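Local atomic coordinates of beta-lactamase (Francisella tularensis subsp. tularensis, PDB entry 3P09), a protein that probably hydrolyses the amide bond of beta-lactam antibiotics to give substituted beta-amino acids, as other class A beta-lactamases do. Residues H59-S64 / L258-N263. Numbering follows the deposited sequence.
Sequences HFPICS and LYTNPN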
loop_
_atom_site.group_PDB
_atom_site.type_symbol
_atom_site.label_atom_id
_atom_site.label_comp_id
_atom_site.label_asym_id
_atom_site.label_seq_id
_atom_site.Cartn_x
_atom_site.Cartn_y
_atom_site.Cartn_z
ATOM N N HIS A 59 -7.555 -12.323 5.638
ATOM C CA HIS A 59 -6.259 -12.142 4.981
ATOM C C HIS A 59 -6.407 -12.083 3.458
ATOM O O HIS A 59 -7.058 -12.939 2.849
ATOM C CB HIS A 59 -5.279 -13.259 5.374
ATOM C CG HIS A 59 -4.774 -13.162 6.781
ATOM N ND1 HIS A 59 -3.479 -12.802 7.083
ATOM C CD2 HIS A 59 -5.383 -13.401 7.967
ATOM C CE1 HIS A 59 -3.314 -12.812 8.393
ATOM N NE2 HIS A 59 -4.456 -13.171 8.954
ATOM N N PHE A 60 -5.785 -11.061 2.870
ATOM C CA PHE A 60 -5.845 -10.756 1.451
ATOM C C PHE A 60 -4.419 -10.691 0.888
ATOM O O PHE A 60 -3.502 -10.233 1.556
ATOM C CB PHE A 60 -6.445 -9.352 1.247
ATOM C CG PHE A 60 -7.906 -9.230 1.624
ATOM C CD1 PHE A 60 -8.286 -9.074 2.953
ATOM C CD2 PHE A 60 -8.888 -9.244 0.641
ATOM C CE1 PHE A 60 -9.620 -8.947 3.302
ATOM C CE2 PHE A 60 -10.235 -9.123 0.975
ATOM C CZ PHE A 60 -10.606 -8.976 2.307
ATOM N N PRO A 61 -4.238 -11.097 -0.373
ATOM C CA PRO A 61 -2.943 -10.842 -1.028
ATOM C C PRO A 61 -2.534 -9.372 -0.848
ATOM O O PRO A 61 -3.351 -8.484 -1.091
ATOM C CB PRO A 61 -3.244 -11.111 -2.509
ATOM C CG PRO A 61 -4.373 -12.129 -2.470
ATOM C CD PRO A 61 -5.223 -11.727 -1.269
ATOM N N ILE A 62 -1.301 -9.114 -0.426
ATOM C CA ILE A 62 -0.862 -7.734 -0.227
ATOM C C ILE A 62 -0.429 -7.103 -1.558
ATOM O O ILE A 62 -0.622 -5.915 -1.779
ATOM C CB ILE A 62 0.259 -7.629 0.847
ATOM C CG1 ILE A 62 0.487 -6.158 1.243
ATOM C CG2 ILE A 62 1.555 -8.297 0.377
ATOM C CD1 ILE A 62 1.514 -5.978 2.384
ATOM N N CYS A 63 0.132 -7.906 -2.454
ATOM C CA CYS A 63 0.558 -7.393 -3.753
ATOM C C CYS A 63 1.513 -6.206 -3.547
ATOM O O CYS A 63 2.264 -6.166 -2.572
ATOM C CB CYS A 63 -0.666 -6.973 -4.590
ATOM S SG CYS A 63 -2.031 -8.194 -4.600
ATOM N N SER A 64 1.454 -5.227 -4.443
ATOM C CA SER A 64 2.365 -4.089 -4.409
ATOM C C SER A 64 2.186 -3.170 -3.207
ATOM O O SER A 64 2.994 -2.277 -2.993
ATOM C CB SER A 64 2.241 -3.265 -5.691
ATOM O OG SER A 64 2.961 -3.885 -6.739
ATOM N N LEU A 258 -9.313 -3.794 0.603
ATOM C CA LEU A 258 -8.656 -4.910 -0.071
ATOM C C LEU A 258 -9.742 -5.786 -0.673
ATOM O O LEU A 258 -10.814 -5.959 -0.083
ATOM C CB LEU A 258 -7.807 -5.724 0.909
ATOM C CG LEU A 258 -6.952 -4.887 1.886
ATOM C CD1 LEU A 258 -6.176 -5.801 2.829
ATOM C CD2 LEU A 258 -5.991 -3.954 1.178
ATOM N N TYR A 259 -9.484 -6.326 -1.854
ATOM C CA TYR A 259 -10.493 -7.143 -2.514
ATOM C C TYR A 259 -9.813 -8.355 -3.117
ATOM O O TYR A 259 -8.748 -8.226 -3.712
ATOM C CB TYR A 259 -11.249 -6.352 -3.601
ATOM C CG TYR A 259 -12.151 -7.243 -4.410
ATOM C CD1 TYR A 259 -13.321 -7.743 -3.863
ATOM C CD2 TYR A 259 -11.819 -7.620 -5.714
ATOM C CE1 TYR A 259 -14.142 -8.601 -4.587
ATOM C CE2 TYR A 259 -12.645 -8.471 -6.448
ATOM C CZ TYR A 259 -13.805 -8.958 -5.874
ATOM O OH TYR A 259 -14.639 -9.809 -6.577
ATOM N N THR A 260 -10.414 -9.527 -2.948
ATOM C CA THR A 260 -9.898 -10.723 -3.596
ATOM C C THR A 260 -11.017 -11.729 -3.817
ATOM O O THR A 260 -12.022 -11.731 -3.095
ATOM C CB THR A 260 -8.737 -11.364 -2.778
ATOM O OG1 THR A 260 -8.051 -12.335 -3.578
ATOM C CG2 THR A 260 -9.253 -12.018 -1.516
ATOM N N ASN A 261 -10.858 -12.559 -4.839
ATOM C CA ASN A 261 -11.770 -13.680 -5.070
ATOM C C ASN A 261 -10.942 -14.940 -4.927
ATOM O O ASN A 261 -10.287 -15.368 -5.871
ATOM C CB ASN A 261 -12.399 -13.584 -6.474
ATOM C CG ASN A 261 -13.371 -14.721 -6.774
ATOM O OD1 ASN A 261 -13.466 -15.699 -6.026
ATOM N ND2 ASN A 261 -14.084 -14.602 -7.900
ATOM N N PRO A 262 -10.950 -15.531 -3.727
ATOM C CA PRO A 262 -10.083 -16.678 -3.480
ATOM C C PRO A 262 -10.545 -17.911 -4.251
ATOM O O PRO A 262 -9.814 -18.902 -4.271
ATOM C CB PRO A 262 -10.236 -16.904 -1.979
ATOM C CG PRO A 262 -11.613 -16.424 -1.680
ATOM C CD PRO A 262 -11.890 -15.291 -2.617
ATOM N N ASN A 263 -11.712 -17.845 -4.892
ATOM C CA ASN A 263 -12.250 -19.003 -5.611
ATOM C C ASN A 263 -11.939 -19.036 -7.099
ATOM O O ASN A 263 -12.351 -19.959 -7.804
ATOM C CB ASN A 263 -13.763 -19.109 -5.419
ATOM C CG ASN A 263 -14.151 -19.214 -3.966
ATOM O OD1 ASN A 263 -13.864 -20.214 -3.309
ATOM N ND2 ASN A 263 -14.797 -18.173 -3.448
#
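T260 OG1 is hydrogen-bonded to the backbone O of Y236 while the ring of P61 brushes past it, with P61 CD 3.7 Å from OG1. The hydroxyl lies anti to the backbone N of T260 (chi1 -167°), which sets CG2 between the backbone N and carbonyl carbon and presents it to F60. This methyl reaches F60 CD2 at 3.5 Å, coming obliquely to the ring, and the backbone N of T260 lies in the ring plane at its edge. L258, two residues earlier on the same side of strand 258-260, takes one face: its CB stands 3.8 Å from the ring centroid, 22° off the normal, a CH-pi contact displaced toward the rim near F60 CG. L258 CD1 continues the apolar patch alongside F60 CB and CD1, each 3.9 Å away. On the far part of the ring, F60 CE2 comes within 3.4 Å of L258 O. F60 thus fits against the backbone between L258 and T260, and Y58 adds an edge-to-face ring contact. Y259 turns the other way, onto I273 and I274 of helix 271-289, its OH bonded to D36 O. N240 links the two segments, ND2 to P61 O and, weakly, OD1 to Y259 N. Past the strand end, N261 OD1 accepts from N263 N (3.0 Å) in an Asx turn. The packing seats short strand 60-61 on a central strand of the five-stranded sheet, just before C63, disulfide-bonded to C233, and S64, which opens an SxxK pattern with K67 and is probably the class A nucleophile. Direct cohesion across this buried contact is therefore van der Waals and CH-pi packing, without a direct hydrogen bond, while T260 OG1, Y259 OH and P61 O find hydrogen-bond partners outside the two segments.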